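Local coordinates for uncharacterized protein (Helicobacter pylori, PDB 4O5J) that probably binds sialylated glycans on host cells through its extracellular adhesion domain, as an outer-membrane adhesin of the bacterium, at residues A[105-110]-A[217-222]; A[154-159]-A[201-206]; A[195-200]-A[252-257]; A[209-214]-A[234-239]. All blocks are in the same frame, centred on the assembly; numbering follows the deposited sequence.

Contact 1: A[105-110]-A[217-222]; sequences YFTFFV and KNIVIS
N218 reaches F106 and Y105 where two loops meet in the head of the SabA adhesion domain, beyond the helix bundle. The loop that follows strand 214-215 opens with a short 3-10 segment, and N218 is its last residue. The backbones come closest at T107 and N218, with CA atoms 5.4 Å apart. N218 contributes more of the buried surface than any other residue. CG lies anti to the carbonyl carbon (chi1 -84°), which turns the amide toward the other loop. N218 ND2 donates to F106 O over 3.0 Å. The bond is nearly straight, 174° at the hydrogen, and lies both in the amide plane and in the carbonyl plane. The other end of the amide is held too. N218 OD1 accepts from N135 ND2, on helix 130-135, and weakly from a water that also binds the hydroxyl of Y105. The amide is therefore fixed at both ends, which sets its rotation. The backbone carbonyl of N218 lies at the edge of the Y105 ring, with N218 O 3.4 Å from Y105 CD2. The Y105 ring and the N218 amide planes stand 44° apart. I219 comes next and supplies the apolar part. Its side chain also touches Y318 on helix 313-320. Toward the first loop, I219 CG1 packs 3.6 Å from T107 CG2, and I219 CD1 lies 3.7 Å from the same methyl.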
loop_
_atom_site.group_PDB
_atom_site.type_symbol
_atom_site.label_atom_id
_atom_site.label_comp_id
_atom_site.label_asym_id
_atom_site.label_seq_id
_atom_site.Cartn_x
_atom_site.Cartn_y
_atom_site.Cartn_z
ATOM N N TYR A 105 -20.042 20.041 -3.697
ATOM C CA TYR A 105 -20.183 21.240 -2.878
ATOM C C TYR A 105 -18.869 21.451 -2.155
ATOM O O TYR A 105 -18.573 20.724 -1.178
ATOM C CB TYR A 105 -21.353 21.051 -1.895
ATOM C CG TYR A 105 -21.705 22.304 -1.158
ATOM C CD1 TYR A 105 -22.494 23.314 -1.752
ATOM C CD2 TYR A 105 -21.288 22.495 0.138
ATOM C CE1 TYR A 105 -22.812 24.483 -1.067
ATOM C CE2 TYR A 105 -21.611 23.656 0.834
ATOM C CZ TYR A 105 -22.353 24.627 0.240
ATOM O OH TYR A 105 -22.614 25.758 0.952
ATOM N N PHE A 106 -18.069 22.410 -2.622
ATOM C CA PHE A 106 -16.687 22.541 -2.177
ATOM C C PHE A 106 -16.560 22.983 -0.707
ATOM O O PHE A 106 -17.436 23.626 -0.168
ATOM C CB PHE A 106 -15.902 23.560 -3.023
ATOM C CG PHE A 106 -16.140 23.448 -4.535
ATOM C CD1 PHE A 106 -16.510 22.225 -5.100
ATOM C CD2 PHE A 106 -15.955 24.561 -5.343
ATOM C CE1 PHE A 106 -16.734 22.098 -6.480
ATOM C CE2 PHE A 106 -16.155 24.440 -6.771
ATOM C CZ PHE A 106 -16.573 23.216 -7.318
ATOM N N THR A 107 -15.409 22.650 -0.130
ATOM C CA THR A 107 -15.048 23.148 1.192
ATOM C C THR A 107 -14.227 24.428 1.025
ATOM O O THR A 107 -13.584 24.909 1.973
ATOM C CB THR A 107 -14.237 22.092 1.952
ATOM O OG1 THR A 107 -13.027 21.843 1.229
ATOM C CG2 THR A 107 -15.032 20.797 2.096
ATOM N N PHE A 108 -14.262 25.012 -0.183
ATOM C CA PHE A 108 -13.566 26.290 -0.447
ATOM C C PHE A 108 -14.360 27.064 -1.495
ATOM O O PHE A 108 -15.246 26.511 -2.166
ATOM C CB PHE A 108 -12.137 26.006 -0.940
ATOM C CG PHE A 108 -12.080 25.012 -2.077
ATOM C CD1 PHE A 108 -12.202 25.450 -3.431
ATOM C CD2 PHE A 108 -11.915 23.654 -1.824
ATOM C CE1 PHE A 108 -12.148 24.519 -4.493
ATOM C CE2 PHE A 108 -11.839 22.725 -2.884
ATOM C CZ PHE A 108 -11.983 23.155 -4.229
ATOM N N PHE A 109 -14.040 28.352 -1.646
ATOM C CA PHE A 109 -14.719 29.227 -2.580
ATOM C C PHE A 109 -13.839 29.449 -3.843
ATOM O O PHE A 109 -12.664 29.840 -3.739
ATOM C CB PHE A 109 -14.973 30.574 -1.935
ATOM C CG PHE A 109 -15.612 31.583 -2.846
ATOM C CD1 PHE A 109 -16.966 31.494 -3.184
ATOM C CD2 PHE A 109 -14.834 32.636 -3.383
ATOM C CE1 PHE A 109 -17.549 32.435 -4.050
ATOM C CE2 PHE A 109 -15.417 33.586 -4.219
ATOM C CZ PHE A 109 -16.791 33.502 -4.543
ATOM N N VAL A 110 -14.385 29.151 -5.017
ATOM C CA VAL A 110 -13.634 29.347 -6.269
ATOM C C VAL A 110 -14.049 30.680 -6.857
ATOM O O VAL A 110 -15.201 30.869 -7.220
ATOM C CB VAL A 110 -13.887 28.255 -7.289
ATOM C CG1 VAL A 110 -13.213 28.599 -8.659
ATOM C CG2 VAL A 110 -13.406 26.918 -6.778
ATOM N N LYS A 217 -16.872 22.312 7.835
ATOM C CA LYS A 217 -18.249 22.611 8.173
ATOM C C LYS A 217 -19.133 22.666 6.915
ATOM O O LYS A 217 -20.365 22.455 7.012
ATOM C CB LYS A 217 -18.337 23.934 8.943
ATOM C CG LYS A 217 -19.712 24.245 9.471
ATOM C CD LYS A 217 -20.174 23.147 10.518
ATOM C CE LYS A 217 -21.597 23.454 11.039
ATOM N NZ LYS A 217 -22.065 22.411 11.984
ATOM N N ASN A 218 -18.527 22.941 5.726
ATOM C CA ASN A 218 -19.295 22.920 4.466
ATOM C C ASN A 218 -19.804 21.506 4.130
ATOM O O ASN A 218 -20.751 21.361 3.329
ATOM C CB ASN A 218 -18.460 23.474 3.282
ATOM C CG ASN A 218 -18.504 24.980 3.206
ATOM O OD1 ASN A 218 -18.839 25.666 4.176
ATOM N ND2 ASN A 218 -18.167 25.534 2.013
ATOM N N ILE A 219 -19.218 20.460 4.731
ATOM C CA ILE A 219 -19.605 19.121 4.390
ATOM C C ILE A 219 -20.827 18.667 5.200
ATOM O O ILE A 219 -20.757 18.597 6.429
ATOM C CB ILE A 219 -18.473 18.149 4.645
ATOM C CG1 ILE A 219 -17.295 18.454 3.714
ATOM C CG2 ILE A 219 -18.975 16.719 4.429
ATOM C CD1 ILE A 219 -15.953 17.838 4.148
ATOM N N VAL A 220 -21.924 18.341 4.514
ATOM C CA VAL A 220 -23.135 17.864 5.147
ATOM C C VAL A 220 -23.380 16.425 4.760
ATOM O O VAL A 220 -23.670 16.117 3.598
ATOM C CB VAL A 220 -24.356 18.681 4.737
ATOM C CG1 VAL A 220 -25.621 18.219 5.547
ATOM C CG2 VAL A 220 -24.088 20.205 4.973
ATOM N N ILE A 221 -23.289 15.532 5.739
ATOM C CA ILE A 221 -23.637 14.146 5.529
ATOM C C ILE A 221 -24.558 13.711 6.646
ATOM O O ILE A 221 -24.135 13.712 7.812
ATOM C CB ILE A 221 -22.402 13.262 5.554
ATOM C CG1 ILE A 221 -21.390 13.708 4.437
ATOM C CG2 ILE A 221 -22.769 11.766 5.420
ATOM C CD1 ILE A 221 -20.047 12.985 4.512
ATOM N N SER A 222 -25.807 13.353 6.318
ATOM C CA SER A 222 -26.785 12.961 7.327
ATOM C C SER A 222 -26.302 11.798 8.155
ATOM O O SER A 222 -25.807 10.826 7.635
ATOM C CB SER A 222 -28.084 12.556 6.670
ATOM O OG SER A 222 -28.690 13.734 6.218
HETATM O O HOH W 1 -22.099 25.736 3.654
#

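Contact 2: A[154-159]-A[201-206]; sequences KLAEDL and QQLMDL
L155 is the central residue of this antiparallel helix pair, and it packs against Q202, L203 and L206. Its CB lies 4.2 Å from L203 CB, close to where the two backbones are nearest. With chi1 at -72°, L155 CG points away from its own carbonyl, and the two methyls then divide the opposite surface. L155 CD1 sits 3.8 Å from the backbone N of L203 and 4.3 Å from L206 CD2. L155 CD2 lies against the Q202 side chain, 3.7 Å from Q202 OE1. The L155 and Q202 side chains cross at about a right angle, and Q202 runs out extended along the more exposed flank. On the buried flank L203 CD2 packs 4.2 Å from A156 CB. No hydrogen bond crosses the interface, so the pair is joined by apolar packing. The polar groups are engaged within each helix. K154 NZ forms a salt bridge to D158 OD2, one turn on, over 3.1 Å, using the syn lone pair of the oxygen. Q201 NE2 donates to D205 OD1 over 2.9 Å, from 28° out of the carboxylate plane. Q202 NE2 has a weak bond back to N198 OD1. The axes of the two short segments approach to 9.4 Å at an angle of 152°. Helix 82-101 covers the buried side, where W98 touches A156 and I91, V94 and L95 touch L159. Helix 241-268 lies beyond Q201 and M204, so helix 193-209 is packed between it and helix 146-163.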
loop_
_atom_site.group_PDB
_atom_site.type_symbol
_atom_site.label_atom_id
_atom_site.label_comp_id
_atom_site.label_asym_id
_atom_site.label_seq_id
_atom_site.Cartn_x
_atom_site.Cartn_y
_atom_site.Cartn_z
ATOM N N LYS A 154 -9.869 18.774 -13.734
ATOM C CA LYS A 154 -9.479 17.988 -14.887
ATOM C C LYS A 154 -8.751 16.702 -14.444
ATOM O O LYS A 154 -9.092 15.582 -14.905
ATOM C CB LYS A 154 -8.598 18.857 -15.836
ATOM C CG LYS A 154 -7.845 18.111 -16.899
ATOM C CD LYS A 154 -8.696 17.414 -17.883
ATOM C CE LYS A 154 -7.834 16.949 -19.146
ATOM N NZ LYS A 154 -8.739 15.966 -19.878
ATOM N N LEU A 155 -7.777 16.835 -13.542
ATOM C CA LEU A 155 -7.085 15.645 -13.000
ATOM C C LEU A 155 -8.077 14.674 -12.352
ATOM O O LEU A 155 -7.976 13.439 -12.573
ATOM C CB LEU A 155 -6.015 16.034 -12.007
ATOM C CG LEU A 155 -4.769 16.687 -12.608
ATOM C CD1 LEU A 155 -3.906 17.309 -11.519
ATOM C CD2 LEU A 155 -3.970 15.674 -13.470
ATOM N N ALA A 156 -9.045 15.209 -11.595
ATOM C CA ALA A 156 -10.042 14.368 -10.912
ATOM C C ALA A 156 -10.885 13.605 -11.926
ATOM O O ALA A 156 -11.162 12.402 -11.744
ATOM C CB ALA A 156 -10.937 15.193 -9.978
ATOM N N GLU A 157 -11.314 14.288 -12.983
ATOM C CA GLU A 157 -12.068 13.623 -14.063
ATOM C C GLU A 157 -11.247 12.585 -14.766
ATOM O O GLU A 157 -11.757 11.489 -15.027
ATOM C CB GLU A 157 -12.606 14.642 -15.054
ATOM C CG GLU A 157 -13.732 15.470 -14.444
ATOM C CD GLU A 157 -13.980 16.772 -15.252
ATOM O OE1 GLU A 157 -13.142 17.108 -16.153
ATOM O OE2 GLU A 157 -15.017 17.471 -14.993
ATOM N N ASP A 158 -9.972 12.881 -15.049
ATOM C CA ASP A 158 -9.103 11.892 -15.710
ATOM C C ASP A 158 -8.937 10.647 -14.818
ATOM O O ASP A 158 -8.972 9.501 -15.287
ATOM C CB ASP A 158 -7.728 12.487 -16.045
ATOM C CG ASP A 158 -7.805 13.534 -17.144
ATOM O OD1 ASP A 158 -6.838 14.322 -17.327
ATOM O OD2 ASP A 158 -8.864 13.595 -17.828
ATOM N N LEU A 159 -8.727 10.873 -13.526
ATOM C CA LEU A 159 -8.535 9.762 -12.593
ATOM C C LEU A 159 -9.829 8.943 -12.516
ATOM O O LEU A 159 -9.789 7.695 -12.546
ATOM C CB LEU A 159 -8.133 10.277 -11.197
ATOM C CG LEU A 159 -7.851 9.222 -10.152
ATOM C CD1 LEU A 159 -6.781 8.239 -10.642
ATOM C CD2 LEU A 159 -7.436 9.930 -8.852
ATOM N N GLN A 201 -1.201 11.041 -8.036
ATOM C CA GLN A 201 -0.046 11.749 -7.500
ATOM C C GLN A 201 -0.136 13.265 -7.866
ATOM O O GLN A 201 0.063 14.150 -7.024
ATOM C CB GLN A 201 1.231 11.104 -8.011
ATOM C CG GLN A 201 2.500 11.799 -7.601
ATOM C CD GLN A 201 2.843 11.433 -6.193
ATOM O OE1 GLN A 201 3.168 10.269 -5.916
ATOM N NE2 GLN A 201 2.761 12.409 -5.269
ATOM N N GLN A 202 -0.464 13.558 -9.129
ATOM C CA GLN A 202 -0.532 14.939 -9.540
ATOM C C GLN A 202 -1.646 15.701 -8.809
ATOM O O GLN A 202 -1.491 16.875 -8.471
ATOM C CB GLN A 202 -0.800 15.044 -11.065
ATOM C CG GLN A 202 0.343 14.503 -11.934
ATOM C CD GLN A 202 -0.003 14.659 -13.417
ATOM O OE1 GLN A 202 -0.280 15.752 -13.923
ATOM N NE2 GLN A 202 -0.043 13.545 -14.089
ATOM N N LEU A 203 -2.802 15.068 -8.690
ATOM C CA LEU A 203 -3.926 15.677 -8.002
ATOM C C LEU A 203 -3.597 15.993 -6.522
ATOM O O LEU A 203 -3.708 17.167 -6.065
ATOM C CB LEU A 203 -5.165 14.813 -8.128
ATOM C CG LEU A 203 -6.416 15.277 -7.399
ATOM C CD1 LEU A 203 -6.779 16.723 -7.804
ATOM C CD2 LEU A 203 -7.577 14.314 -7.638
ATOM N N MET A 204 -3.163 14.976 -5.791
ATOM C CA MET A 204 -2.789 15.171 -4.373
ATOM C C MET A 204 -1.668 16.193 -4.249
ATOM O O MET A 204 -1.683 17.030 -3.326
ATOM C CB MET A 204 -2.378 13.874 -3.745
ATOM C CG MET A 204 -3.481 12.827 -3.732
ATOM S SD MET A 204 -5.008 13.365 -2.889
ATOM C CE MET A 204 -4.603 12.852 -1.169
ATOM N N ASP A 205 -0.693 16.165 -5.172
ATOM C CA ASP A 205 0.422 17.156 -5.113
ATOM C C ASP A 205 -0.129 18.566 -5.288
ATOM O O ASP A 205 0.280 19.492 -4.583
ATOM C CB ASP A 205 1.456 16.925 -6.178
ATOM C CG ASP A 205 2.316 15.711 -5.887
ATOM O OD1 ASP A 205 2.154 15.163 -4.759
ATOM O OD2 ASP A 205 3.134 15.259 -6.769
ATOM N N LEU A 206 -1.047 18.728 -6.234
ATOM C CA LEU A 206 -1.587 20.030 -6.530
ATOM C C LEU A 206 -2.381 20.533 -5.324
ATOM O O LEU A 206 -2.282 21.712 -4.931
ATOM C CB LEU A 206 -2.466 19.979 -7.787
ATOM C CG LEU A 206 -3.027 21.323 -8.249
ATOM C CD1 LEU A 206 -1.891 22.357 -8.335
ATOM C CD2 LEU A 206 -3.714 21.174 -9.581
#

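Contact 3: A[195-200]-A[252-257]; sequences NALNLA and ILQQAV
L197 of helix 193-209 points into helix 241-268 and meets L253, Q254 and V257. The two helices run antiparallel, with the axes of the short segments 10.4 Å apart at 160°. One side of the contact is buried and enclosed. The chi1 of -67° sets L197 CG beside its backbone N, and its two methyls then reach different partners. L197 CD2 packs 4.2 Å from L253 CD2, the two side chains crossing at about a right angle. L197 CD1 lies 4.1 Å from V257 CG2, one turn further along the opposite helix. Helix 82-101 closes this side, with A86 and V90 against L253 and I83 against V257. I304 of helix 281-309 also touches L253. The other side is nearer solvent, yet Q254 lies close there. It runs alongside L197, the two side chains passing one another in opposite senses. The aliphatic stem does the touching, with Q254 CG 3.9 Å from L197 CB and also 3.9 Å from L197 CD1. Only N198 is loosely engaged; it borders this flank with little contact. The contact has no hydrogen bond and no salt bridge across it. Its cohesion is therefore that of hydrocarbon packing: L197 carries most of the contact from its helix, and the glutamine contributes methylene groups at the margin.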
loop_
_atom_site.group_PDB
_atom_site.type_symbol
_atom_site.label_atom_id
_atom_site.label_comp_id
_atom_site.label_asym_id
_atom_site.label_seq_id
_atom_site.Cartn_x
_atom_site.Cartn_y
_atom_site.Cartn_z
ATOM N N ASN A 195 -0.697 4.722 -14.870
ATOM C CA ASN A 195 -1.358 5.958 -15.354
ATOM C C ASN A 195 -2.273 6.494 -14.238
ATOM O O ASN A 195 -2.266 7.672 -13.935
ATOM C CB ASN A 195 -2.195 5.617 -16.594
ATOM C CG ASN A 195 -3.010 6.774 -17.064
ATOM O OD1 ASN A 195 -2.454 7.831 -17.279
ATOM N ND2 ASN A 195 -4.320 6.625 -17.156
ATOM N N ALA A 196 -3.028 5.610 -13.598
ATOM C CA ALA A 196 -3.940 6.046 -12.519
ATOM C C ALA A 196 -3.120 6.607 -11.330
ATOM O O ALA A 196 -3.437 7.705 -10.824
ATOM C CB ALA A 196 -4.818 4.892 -12.103
ATOM N N LEU A 197 -2.073 5.896 -10.912
ATOM C CA LEU A 197 -1.241 6.370 -9.797
ATOM C C LEU A 197 -0.635 7.729 -10.124
ATOM O O LEU A 197 -0.560 8.623 -9.272
ATOM C CB LEU A 197 -0.168 5.377 -9.411
ATOM C CG LEU A 197 -0.781 4.105 -8.809
ATOM C CD1 LEU A 197 0.297 3.078 -8.602
ATOM C CD2 LEU A 197 -1.490 4.431 -7.488
ATOM N N ASN A 198 -0.209 7.907 -11.392
ATOM C CA ASN A 198 0.375 9.172 -11.790
ATOM C C ASN A 198 -0.654 10.343 -11.729
ATOM O O ASN A 198 -0.334 11.432 -11.298
ATOM C CB ASN A 198 0.928 9.028 -13.230
ATOM C CG ASN A 198 1.461 10.348 -13.734
ATOM O OD1 ASN A 198 0.831 11.003 -14.507
ATOM N ND2 ASN A 198 2.573 10.759 -13.237
ATOM N N LEU A 199 -1.881 10.094 -12.174
ATOM C CA LEU A 199 -2.896 11.117 -12.111
ATOM C C LEU A 199 -3.195 11.434 -10.622
ATOM O O LEU A 199 -3.315 12.605 -10.233
ATOM C CB LEU A 199 -4.153 10.662 -12.847
ATOM C CG LEU A 199 -4.032 10.612 -14.374
ATOM C CD1 LEU A 199 -5.209 9.843 -14.976
ATOM C CD2 LEU A 199 -3.936 12.006 -14.960
ATOM N N ALA A 200 -3.316 10.395 -9.804
ATOM C CA ALA A 200 -3.568 10.544 -8.357
ATOM C C ALA A 200 -2.444 11.390 -7.738
ATOM O O ALA A 200 -2.726 12.360 -7.021
ATOM C CB ALA A 200 -3.620 9.183 -7.656
ATOM N N ILE A 252 4.431 4.955 -2.354
ATOM C CA ILE A 252 4.681 3.608 -1.827
ATOM C C ILE A 252 4.116 2.566 -2.789
ATOM O O ILE A 252 4.774 1.567 -3.115
ATOM C CB ILE A 252 4.060 3.397 -0.427
ATOM C CG1 ILE A 252 4.803 4.232 0.601
ATOM C CG2 ILE A 252 4.095 1.942 -0.027
ATOM C CD1 ILE A 252 4.117 4.233 2.008
ATOM N N LEU A 253 2.885 2.790 -3.240
ATOM C CA LEU A 253 2.240 1.874 -4.160
ATOM C C LEU A 253 3.002 1.862 -5.542
ATOM O O LEU A 253 3.237 0.804 -6.116
ATOM C CB LEU A 253 0.804 2.277 -4.320
ATOM C CG LEU A 253 -0.140 1.210 -4.744
ATOM C CD1 LEU A 253 0.133 -0.110 -4.104
ATOM C CD2 LEU A 253 -1.497 1.693 -4.334
ATOM N N GLN A 254 3.440 3.035 -6.025
ATOM C CA GLN A 254 4.242 3.104 -7.262
ATOM C C GLN A 254 5.469 2.267 -7.116
ATOM O O GLN A 254 5.843 1.512 -8.032
ATOM C CB GLN A 254 4.647 4.512 -7.660
ATOM C CG GLN A 254 3.460 5.368 -8.049
ATOM C CD GLN A 254 3.772 6.873 -8.138
ATOM O OE1 GLN A 254 4.342 7.455 -7.188
ATOM N NE2 GLN A 254 3.403 7.519 -9.273
ATOM N N GLN A 255 6.064 2.334 -5.926
ATOM C CA GLN A 255 7.258 1.567 -5.657
ATOM C C GLN A 255 6.920 0.063 -5.685
ATOM O O GLN A 255 7.621 -0.751 -6.302
ATOM C CB GLN A 255 7.839 2.023 -4.335
ATOM C CG GLN A 255 9.200 1.506 -4.097
ATOM C CD GLN A 255 10.102 1.914 -5.188
ATOM O OE1 GLN A 255 9.951 3.038 -5.668
ATOM N NE2 GLN A 255 11.046 1.010 -5.630
ATOM N N ALA A 256 5.798 -0.292 -5.076
ATOM C CA ALA A 256 5.344 -1.682 -5.040
ATOM C C ALA A 256 5.068 -2.221 -6.473
ATOM O O ALA A 256 5.374 -3.373 -6.788
ATOM C CB ALA A 256 4.080 -1.777 -4.193
ATOM N N VAL A 257 4.454 -1.389 -7.314
ATOM C CA VAL A 257 4.118 -1.793 -8.673
ATOM C C VAL A 257 5.389 -2.101 -9.480
ATOM O O VAL A 257 5.536 -3.189 -10.077
ATOM C CB VAL A 257 3.304 -0.714 -9.379
ATOM C CG1 VAL A 257 3.331 -0.962 -10.885
ATOM C CG2 VAL A 257 1.880 -0.663 -8.835
#

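Contact 4: A[209-214]-A[234-239]; sequences NTKTAM and TNYPTQ. With EDO (1,2-ethanediol), chain B.
M214 and N235 form an antiparallel, hydrogen-bonded pair in a two-stranded sheet, joined by two backbone hydrogen bonds, one donated by each residue. M214 N donates to N235 O over 2.8 Å. N235 N returns a longer bond to M214 O, 3.2 Å. Neither donor lies in the carbonyl plane of its acceptor; M214 N is 49° out of it. M214 O also receives a CA-H contact from T234 CA at 3.3 Å. The side chain of N235 is used at both ends. N235 OD1 accepts from the backbone N of Y236 over 2.8 Å, in the carbonyl plane and on a lone pair. ND2 donates to O1 of a bound 1,2-ethanediol, probably from the crystallisation liquor. Three hydroxyls are paired outside the two segments: T212 OG1 with A143 O, T234 OG1 with N135 O, and Y236 OH weakly with N141 N. K211 is the centre of an inverse gamma turn, where T212 N donates to T210 O; K211 O accepts from N141 ND2. The Y236 ring folds back over this loop. A213 CB stands 4.0 Å above one face, offset toward the rim, while K211 C meets the ring edge. M214 has CG between the backbone N and the carbonyl carbon (chi1 59°), which sets CG 3.4 Å from N235 O. M214 SD lies 4.3 Å from P237 CG. M214 also packs on F97 and Y101 of helix 82-101, and P237 on Y101 and I207. The small sheet thus sits against helix 82-101, just past the end of helix 193-209 and before helix 241-268.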
loop_
_atom_site.group_PDB
_atom_site.type_symbol
_atom_site.label_atom_id
_atom_site.label_comp_id
_atom_site.label_asym_id
_atom_site.label_seq_id
_atom_site.Cartn_x
_atom_site.Cartn_y
_atom_site.Cartn_z
ATOM N N ASN A 209 -0.114 21.655 -2.539
ATOM C CA ASN A 209 0.659 22.874 -2.845
ATOM C C ASN A 209 -0.205 24.090 -2.953
ATOM O O ASN A 209 0.295 25.161 -3.012
ATOM C CB ASN A 209 1.422 22.723 -4.142
ATOM C CG ASN A 209 2.601 21.863 -3.939
ATOM O OD1 ASN A 209 3.452 22.216 -3.138
ATOM N ND2 ASN A 209 2.591 20.658 -4.507
ATOM N N THR A 210 -1.519 23.929 -2.972
ATOM C CA THR A 210 -2.380 25.063 -3.105
ATOM C C THR A 210 -2.759 25.574 -1.721
ATOM O O THR A 210 -3.413 24.845 -0.943
ATOM C CB THR A 210 -3.653 24.659 -3.852
ATOM O OG1 THR A 210 -3.262 24.168 -5.124
ATOM C CG2 THR A 210 -4.566 25.855 -4.014
ATOM N N LYS A 211 -2.359 26.809 -1.403
ATOM C CA LYS A 211 -2.598 27.385 -0.075
ATOM C C LYS A 211 -4.048 27.815 0.091
ATOM O O LYS A 211 -4.351 28.971 0.304
ATOM C CB LYS A 211 -1.652 28.516 0.188
ATOM C CG LYS A 211 -0.270 28.005 0.331
ATOM C CD LYS A 211 0.149 28.231 1.758
ATOM C CE LYS A 211 -0.030 29.707 2.198
ATOM N NZ LYS A 211 0.626 30.029 3.510
ATOM N N THR A 212 -4.940 26.861 -0.020
ATOM C CA THR A 212 -6.350 27.066 0.169
ATOM C C THR A 212 -6.797 26.111 1.275
ATOM O O THR A 212 -6.606 24.888 1.160
ATOM C CB THR A 212 -7.115 26.721 -1.131
ATOM O OG1 THR A 212 -6.785 27.754 -2.116
ATOM C CG2 THR A 212 -8.632 26.781 -0.895
ATOM N N ALA A 213 -7.412 26.642 2.322
ATOM C CA ALA A 213 -7.848 25.778 3.454
ATOM C C ALA A 213 -9.187 25.159 3.162
ATOM O O ALA A 213 -10.010 25.764 2.465
ATOM C CB ALA A 213 -7.892 26.633 4.734
ATOM N N MET A 214 -9.440 23.953 3.667
ATOM C CA MET A 214 -10.749 23.361 3.481
ATOM C C MET A 214 -11.648 23.585 4.695
ATOM O O MET A 214 -11.233 23.365 5.868
ATOM C CB MET A 214 -10.635 21.853 3.097
ATOM C CG MET A 214 -9.933 20.993 4.099
ATOM S SD MET A 214 -9.772 19.261 3.552
ATOM C CE MET A 214 -11.488 18.694 3.518
ATOM N N THR A 234 -11.510 24.128 10.102
ATOM C CA THR A 234 -11.049 24.685 8.844
ATOM C C THR A 234 -9.560 24.758 8.841
ATOM O O THR A 234 -8.973 25.347 9.714
ATOM C CB THR A 234 -11.577 26.114 8.617
ATOM O OG1 THR A 234 -13.016 26.072 8.440
ATOM C CG2 THR A 234 -10.919 26.748 7.340
ATOM N N ASN A 235 -8.913 24.157 7.847
ATOM C CA ASN A 235 -7.449 24.191 7.803
ATOM C C ASN A 235 -6.937 23.653 6.476
ATOM O O ASN A 235 -7.719 23.031 5.730
ATOM C CB ASN A 235 -6.862 23.387 8.967
ATOM C CG ASN A 235 -5.547 23.997 9.464
ATOM O OD1 ASN A 235 -4.770 24.588 8.698
ATOM N ND2 ASN A 235 -5.302 23.860 10.758
ATOM N N TYR A 236 -5.661 23.863 6.173
ATOM C CA TYR A 236 -5.108 23.336 4.908
ATOM C C TYR A 236 -5.151 21.814 4.951
ATOM O O TYR A 236 -4.989 21.212 5.999
ATOM C CB TYR A 236 -3.670 23.810 4.685
ATOM C CG TYR A 236 -3.580 25.277 4.725
ATOM C CD1 TYR A 236 -4.050 26.039 3.660
ATOM C CD2 TYR A 236 -3.070 25.960 5.855
ATOM C CE1 TYR A 236 -3.967 27.470 3.678
ATOM C CE2 TYR A 236 -3.028 27.367 5.887
ATOM C CZ TYR A 236 -3.476 28.087 4.771
ATOM O OH TYR A 236 -3.483 29.444 4.802
ATOM N N PRO A 237 -5.373 21.188 3.805
ATOM C CA PRO A 237 -5.449 19.713 3.761
ATOM C C PRO A 237 -4.261 19.025 4.422
ATOM O O PRO A 237 -4.421 17.941 4.975
ATOM C CB PRO A 237 -5.488 19.414 2.245
ATOM C CG PRO A 237 -6.177 20.619 1.694
ATOM C CD PRO A 237 -5.710 21.825 2.511
ATOM N N THR A 238 -3.073 19.634 4.330
ATOM C CA THR A 238 -1.853 19.040 4.861
ATOM C C THR A 238 -1.897 19.009 6.420
ATOM O O THR A 238 -0.998 18.486 7.043
ATOM C CB THR A 238 -0.606 19.800 4.442
ATOM O OG1 THR A 238 -0.878 21.166 4.565
ATOM C CG2 THR A 238 -0.300 19.501 2.917
ATOM N N GLN A 239 -2.948 19.555 7.013
ATOM C CA GLN A 239 -3.129 19.465 8.482
ATOM C C GLN A 239 -4.029 18.306 8.840
ATOM O O GLN A 239 -4.258 18.086 10.002
ATOM C CB GLN A 239 -3.739 20.741 9.048
ATOM C CG GLN A 239 -2.889 21.995 8.880
ATOM C CD GLN A 239 -1.466 21.738 9.238
ATOM O OE1 GLN A 239 -1.115 21.719 10.400
ATOM N NE2 GLN A 239 -0.631 21.499 8.222
HETATM C C1 EDO B . -6.143 20.413 12.298
HETATM O O1 EDO B . -6.977 21.578 12.171
HETATM C C2 EDO B . -6.826 19.346 13.163
HETATM O O2 EDO B . -6.561 18.020 12.644
#

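Contacts 2 and 3 both use helix 193-209, and their centres are about 12 Å apart. They touch directly, with L159 and L199 among the residues between them. Both are apolar helix pairings with polar residues at the margin, and contact 3 is the more buried and nearer the chain centre. Contacts 1 and 4 lie farther out, in the loop-rich head, and depend on hydrogen bonds to backbone atoms. Contact 1 is buried, whereas contact 4 is partly exposed. These two also touch, through T107 against M214 and F108 against T212. Contact 4 begins in the loop that leaves helix 193-209, soon after contact 2, so the chain passes straight from bundle packing to the small sheet.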